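Local coordinates for LYND (Lyngbya aestuarii, PDB 4V1T), which probably uses ATP to cyclise cysteine residues of a precursor peptide to thiazolines, as a YcaO-family heterocyclase of cyanobactin biosynthesis, at residues Q112-T126 / T151-E165. Sequence-based numbering, arbitrary orientation.
Sequences QPVTLTPVGNISEVT and TALNVVLTDDYLQPE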
loop_
_atom_site.group_PDB
_atom_site.type_symbol
_atom_site.label_atom_id
_atom_site.label_comp_id
_atom_site.label_asym_id
_atom_site.label_seq_id
_atom_site.Cartn_x
_atom_site.Cartn_y
_atom_site.Cartn_z
ATOM N N GLN B 112 -11.778 -31.352 -20.614
ATOM C CA GLN B 112 -11.063 -32.125 -19.602
ATOM C C GLN B 112 -11.968 -32.368 -18.397
ATOM O O GLN B 112 -12.489 -31.410 -17.819
ATOM C CB GLN B 112 -9.804 -31.386 -19.152
ATOM C CG GLN B 112 -8.719 -31.283 -20.205
ATOM C CD GLN B 112 -7.595 -30.360 -19.772
ATOM O OE1 GLN B 112 -6.532 -30.811 -19.368
ATOM N NE2 GLN B 112 -7.835 -29.052 -19.850
ATOM N N PRO B 113 -12.166 -33.641 -18.017
ATOM C CA PRO B 113 -13.011 -33.877 -16.854
ATOM C C PRO B 113 -12.303 -33.542 -15.538
ATOM O O PRO B 113 -11.073 -33.546 -15.460
ATOM C CB PRO B 113 -13.336 -35.369 -16.944
ATOM C CG PRO B 113 -12.227 -35.964 -17.727
ATOM C CD PRO B 113 -11.708 -34.895 -18.645
ATOM N N VAL B 114 -13.107 -33.263 -14.517
ATOM C CA VAL B 114 -12.631 -32.910 -13.183
ATOM C C VAL B 114 -13.288 -33.843 -12.151
ATOM O O VAL B 114 -14.345 -34.425 -12.418
ATOM C CB VAL B 114 -12.960 -31.427 -12.898
ATOM C CG1 VAL B 114 -13.229 -31.151 -11.430
ATOM C CG2 VAL B 114 -11.838 -30.537 -13.413
ATOM N N THR B 115 -12.654 -34.002 -10.990
ATOM C CA THR B 115 -13.260 -34.745 -9.885
ATOM C C THR B 115 -13.491 -33.828 -8.701
ATOM O O THR B 115 -12.677 -32.938 -8.432
ATOM C CB THR B 115 -12.398 -35.947 -9.434
ATOM O OG1 THR B 115 -11.109 -35.496 -9.007
ATOM C CG2 THR B 115 -12.237 -36.946 -10.572
ATOM N N LEU B 116 -14.617 -34.036 -8.018
ATOM C CA LEU B 116 -14.935 -33.335 -6.776
ATOM C C LEU B 116 -14.839 -34.315 -5.609
ATOM O O LEU B 116 -15.226 -35.476 -5.739
ATOM C CB LEU B 116 -16.340 -32.727 -6.819
ATOM C CG LEU B 116 -16.692 -31.873 -8.037
ATOM C CD1 LEU B 116 -18.004 -31.134 -7.794
ATOM C CD2 LEU B 116 -15.586 -30.892 -8.391
ATOM N N THR B 117 -14.324 -33.838 -4.476
ATOM C CA THR B 117 -14.163 -34.670 -3.284
ATOM C C THR B 117 -14.510 -33.868 -2.027
ATOM O O THR B 117 -13.807 -32.929 -1.683
ATOM C CB THR B 117 -12.720 -35.207 -3.151
ATOM O OG1 THR B 117 -12.268 -35.730 -4.413
ATOM C CG2 THR B 117 -12.648 -36.303 -2.087
ATOM N N PRO B 118 -15.601 -34.228 -1.340
ATOM C CA PRO B 118 -15.877 -33.542 -0.076
ATOM C C PRO B 118 -15.022 -34.053 1.079
ATOM O O PRO B 118 -14.541 -35.179 1.059
ATOM C CB PRO B 118 -17.346 -33.869 0.180
ATOM C CG PRO B 118 -17.510 -35.232 -0.425
ATOM C CD PRO B 118 -16.650 -35.212 -1.668
ATOM N N VAL B 119 -14.851 -33.204 2.080
ATOM C CA VAL B 119 -14.113 -33.540 3.284
ATOM C C VAL B 119 -14.768 -32.764 4.429
ATOM O O VAL B 119 -15.316 -31.673 4.222
ATOM C CB VAL B 119 -12.601 -33.209 3.144
ATOM C CG1 VAL B 119 -12.384 -31.733 2.929
ATOM C CG2 VAL B 119 -11.817 -33.668 4.361
ATOM N N GLY B 120 -14.721 -33.319 5.631
ATOM C CA GLY B 120 -15.430 -32.723 6.750
ATOM C C GLY B 120 -16.923 -32.863 6.527
ATOM O O GLY B 120 -17.379 -33.885 6.035
ATOM N N ASN B 121 -17.682 -31.820 6.850
ATOM C CA ASN B 121 -19.143 -31.903 6.852
ATOM C C ASN B 121 -19.805 -31.269 5.631
ATOM O O ASN B 121 -20.957 -30.856 5.695
ATOM C CB ASN B 121 -19.700 -31.288 8.148
ATOM C CG ASN B 121 -19.234 -29.862 8.366
ATOM O OD1 ASN B 121 -19.059 -29.099 7.419
ATOM N ND2 ASN B 121 -19.024 -29.498 9.621
ATOM N N ILE B 122 -19.086 -31.194 4.517
ATOM C CA ILE B 122 -19.659 -30.647 3.291
ATOM C C ILE B 122 -20.749 -31.577 2.765
ATOM O O ILE B 122 -20.525 -32.766 2.567
ATOM C CB ILE B 122 -18.585 -30.418 2.192
ATOM C CG1 ILE B 122 -17.508 -29.442 2.678
ATOM C CG2 ILE B 122 -19.212 -29.877 0.907
ATOM C CD1 ILE B 122 -18.013 -28.059 3.054
ATOM N N SER B 123 -21.933 -31.022 2.545
ATOM C CA SER B 123 -23.087 -31.802 2.111
ATOM C C SER B 123 -22.910 -32.332 0.689
ATOM O O SER B 123 -22.011 -31.918 -0.039
ATOM C CB SER B 123 -24.365 -30.962 2.205
ATOM O OG SER B 123 -24.284 -29.831 1.358
ATOM N N GLU B 124 -23.779 -33.256 0.303
ATOM C CA GLU B 124 -23.724 -33.860 -1.020
ATOM C C GLU B 124 -24.530 -33.059 -2.030
ATOM O O GLU B 124 -24.379 -33.240 -3.235
ATOM C CB GLU B 124 -24.218 -35.300 -0.980
ATOM C CG GLU B 124 -23.410 -36.186 -0.041
ATOM C CD GLU B 124 -23.888 -36.144 1.407
ATOM O OE1 GLU B 124 -24.917 -35.496 1.708
ATOM O OE2 GLU B 124 -23.231 -36.773 2.260
ATOM N N VAL B 125 -25.383 -32.170 -1.535
ATOM C CA VAL B 125 -26.100 -31.245 -2.402
ATOM C C VAL B 125 -25.191 -30.066 -2.723
ATOM O O VAL B 125 -25.307 -29.459 -3.785
ATOM C CB VAL B 125 -27.435 -30.752 -1.788
ATOM C CG1 VAL B 125 -28.460 -31.880 -1.769
ATOM C CG2 VAL B 125 -27.234 -30.179 -0.391
ATOM N N THR B 126 -24.279 -29.756 -1.805
ATOM C CA THR B 126 -23.269 -28.740 -2.038
ATOM C C THR B 126 -22.325 -29.199 -3.142
ATOM O O THR B 126 -21.946 -28.420 -4.013
ATOM C CB THR B 126 -22.469 -28.426 -0.759
ATOM O OG1 THR B 126 -23.308 -27.733 0.167
ATOM C CG2 THR B 126 -21.239 -27.547 -1.069
ATOM N N THR B 151 -6.741 -37.326 -13.437
ATOM C CA THR B 151 -7.481 -36.237 -14.067
ATOM C C THR B 151 -6.652 -34.967 -14.032
ATOM O O THR B 151 -5.618 -34.913 -13.380
ATOM C CB THR B 151 -8.844 -35.986 -13.386
ATOM O OG1 THR B 151 -8.649 -35.538 -12.038
ATOM C CG2 THR B 151 -9.680 -37.264 -13.391
ATOM N N ALA B 152 -7.114 -33.940 -14.731
ATOM C CA ALA B 152 -6.403 -32.682 -14.782
ATOM C C ALA B 152 -6.537 -31.890 -13.491
ATOM O O ALA B 152 -5.716 -31.023 -13.209
ATOM C CB ALA B 152 -6.908 -31.857 -15.947
ATOM N N LEU B 153 -7.573 -32.171 -12.708
ATOM C CA LEU B 153 -7.768 -31.467 -11.447
ATOM C C LEU B 153 -8.748 -32.167 -10.522
ATOM O O LEU B 153 -9.861 -32.505 -10.919
ATOM C CB LEU B 153 -8.255 -30.051 -11.711
ATOM C CG LEU B 153 -8.345 -29.142 -10.491
ATOM C CD1 LEU B 153 -6.954 -28.765 -10.007
ATOM C CD2 LEU B 153 -9.159 -27.911 -10.814
ATOM N N ASN B 154 -8.324 -32.386 -9.282
ATOM C CA ASN B 154 -9.232 -32.837 -8.228
ATOM C C ASN B 154 -9.597 -31.643 -7.357
ATOM O O ASN B 154 -8.721 -30.979 -6.813
ATOM C CB ASN B 154 -8.590 -33.947 -7.392
ATOM C CG ASN B 154 -9.528 -34.507 -6.333
ATOM O OD1 ASN B 154 -10.738 -34.620 -6.540
ATOM N ND2 ASN B 154 -8.971 -34.851 -5.183
ATOM N N VAL B 155 -10.888 -31.360 -7.242
ATOM C CA VAL B 155 -11.363 -30.256 -6.422
ATOM C C VAL B 155 -11.862 -30.770 -5.075
ATOM O O VAL B 155 -12.764 -31.606 -5.016
ATOM C CB VAL B 155 -12.490 -29.495 -7.122
ATOM C CG1 VAL B 155 -12.889 -28.277 -6.323
ATOM C CG2 VAL B 155 -12.056 -29.082 -8.514
ATOM N N VAL B 156 -11.273 -30.255 -3.996
ATOM C CA VAL B 156 -11.612 -30.689 -2.648
ATOM C C VAL B 156 -12.374 -29.593 -1.908
ATOM O O VAL B 156 -11.845 -28.506 -1.690
ATOM C CB VAL B 156 -10.350 -31.070 -1.849
ATOM C CG1 VAL B 156 -10.727 -31.575 -0.456
ATOM C CG2 VAL B 156 -9.558 -32.130 -2.587
ATOM N N LEU B 157 -13.617 -29.889 -1.526
ATOM C CA LEU B 157 -14.440 -28.942 -0.781
ATOM C C LEU B 157 -14.349 -29.275 0.703
ATOM O O LEU B 157 -14.656 -30.397 1.101
ATOM C CB LEU B 157 -15.898 -28.990 -1.228
ATOM C CG LEU B 157 -16.206 -29.248 -2.698
ATOM C CD1 LEU B 157 -17.695 -29.075 -2.938
ATOM C CD2 LEU B 157 -15.434 -28.323 -3.612
ATOM N N THR B 158 -13.925 -28.305 1.510
ATOM C CA THR B 158 -13.749 -28.515 2.938
ATOM C C THR B 158 -14.505 -27.456 3.712
ATOM O O THR B 158 -14.894 -26.434 3.144
ATOM C CB THR B 158 -12.262 -28.480 3.349
ATOM O OG1 THR B 158 -12.129 -28.904 4.715
ATOM C CG2 THR B 158 -11.671 -27.075 3.177
ATOM N N ASP B 159 -14.721 -27.721 5.002
ATOM C CA ASP B 159 -15.277 -26.726 5.921
ATOM C C ASP B 159 -14.152 -26.071 6.719
ATOM O O ASP B 159 -14.355 -25.042 7.360
ATOM C CB ASP B 159 -16.307 -27.363 6.867
ATOM C CG ASP B 159 -15.746 -28.548 7.646
ATOM O OD1 ASP B 159 -14.777 -29.178 7.185
ATOM O OD2 ASP B 159 -16.280 -28.854 8.728
ATOM N N ASP B 160 -12.966 -26.672 6.670
ATOM C CA ASP B 160 -11.797 -26.110 7.334
ATOM C C ASP B 160 -10.540 -26.580 6.626
ATOM O O ASP B 160 -10.468 -27.734 6.192
ATOM C CB ASP B 160 -11.770 -26.509 8.816
ATOM C CG ASP B 160 -10.837 -25.640 9.633
ATOM O OD1 ASP B 160 -11.283 -24.583 10.128
ATOM O OD2 ASP B 160 -9.657 -26.016 9.780
ATOM N N TYR B 161 -9.549 -25.697 6.523
ATOM C CA TYR B 161 -8.312 -26.016 5.812
ATOM C C TYR B 161 -7.325 -26.856 6.630
ATOM O O TYR B 161 -6.282 -27.245 6.119
ATOM C CB TYR B 161 -7.636 -24.739 5.335
ATOM C CG TYR B 161 -8.110 -24.282 3.964
ATOM C CD1 TYR B 161 -9.453 -24.318 3.619
ATOM C CD2 TYR B 161 -7.209 -23.815 3.019
ATOM C CE1 TYR B 161 -9.884 -23.897 2.365
ATOM C CE2 TYR B 161 -7.627 -23.402 1.766
ATOM C CZ TYR B 161 -8.961 -23.443 1.445
ATOM O OH TYR B 161 -9.373 -23.021 0.204
ATOM N N LEU B 162 -7.658 -27.138 7.884
ATOM C CA LEU B 162 -6.827 -28.003 8.724
ATOM C C LEU B 162 -7.517 -29.330 9.021
ATOM O O LEU B 162 -7.149 -30.034 9.961
ATOM C CB LEU B 162 -6.458 -27.294 10.038
ATOM C CG LEU B 162 -5.421 -26.164 9.945
ATOM C CD1 LEU B 162 -5.204 -25.552 11.323
ATOM C CD2 LEU B 162 -4.100 -26.666 9.378
ATOM N N GLN B 163 -8.501 -29.688 8.206
ATOM C CA GLN B 163 -9.130 -31.002 8.320
ATOM C C GLN B 163 -8.078 -32.094 8.146
ATOM O O GLN B 163 -7.404 -32.136 7.120
ATOM C CB GLN B 163 -10.231 -31.179 7.273
ATOM C CG GLN B 163 -11.555 -30.523 7.638
ATOM C CD GLN B 163 -12.327 -31.313 8.686
ATOM O OE1 GLN B 163 -11.799 -32.241 9.286
ATOM N NE2 GLN B 163 -13.588 -30.951 8.899
ATOM N N PRO B 164 -7.934 -32.988 9.144
ATOM C CA PRO B 164 -6.853 -33.984 9.091
ATOM C C PRO B 164 -6.872 -34.902 7.862
ATOM O O PRO B 164 -5.830 -35.430 7.500
ATOM C CB PRO B 164 -7.046 -34.800 10.389
ATOM C CG PRO B 164 -8.386 -34.444 10.902
ATOM C CD PRO B 164 -8.663 -33.049 10.419
ATOM N N GLU B 165 -8.026 -35.077 7.229
ATOM C CA GLU B 165 -8.109 -35.902 6.033
ATOM C C GLU B 165 -7.339 -35.286 4.854
ATOM O O GLU B 165 -6.932 -35.992 3.937
ATOM C CB GLU B 165 -9.562 -36.116 5.623
ATOM C CG GLU B 165 -9.691 -36.889 4.314
ATOM C CD GLU B 165 -11.104 -37.316 3.997
ATOM O OE1 GLU B 165 -11.977 -37.258 4.892
ATOM O OE2 GLU B 165 -11.328 -37.719 2.832
HETATM O O HOH W 1 -8.965 -34.546 -16.925
#
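Leu116 and Val155 sit level on neighbouring parallel strands, their side chains alongside each other and pointing the same way, with Leu116 CD2 3.6 Å from Val155 CB. Five backbone hydrogen bonds run from Thr115 N to Leu153 O at one end to Val119 N and Leu157 O at the other; the straightest, Val155 N to Thr115 O, has an N-H...O angle of 175°. On the opposite face the hydroxyls of Thr115 and Thr117 both turn to the end of the Asn154 side chain, which runs across each threonine side chain at about a right angle.

Past the strand ends, Val119 has CG1 between its backbone N and carbonyl carbon (chi1 62°), which brings this methyl to 3.3 Å from Thr158 CB, closer than usual carbon contact. Its other methyl, CG2, slides past the extended Glu165 chain, 3.6 Å from Glu165 CB. Gly120 passes close to Asp159, whose OD1 uses its syn lone pair to accept from Gln163 NE2 at 2.7 Å. An alanine in place of Asp159 would remove this acceptor and is likely to leave the Gln163 amide freer to turn beside Gly120.

Leu116 and Leu157 pack against helix 124-135, which carries the beta-alpha-beta crossover from strand 114-118 to strand 141-142, while Val155 meets helix 250-275. Strand 114-118 lies between 141-142 and 154-157, and strand 180-184 continues the Rossmann-like parallel part of the mixed sheet.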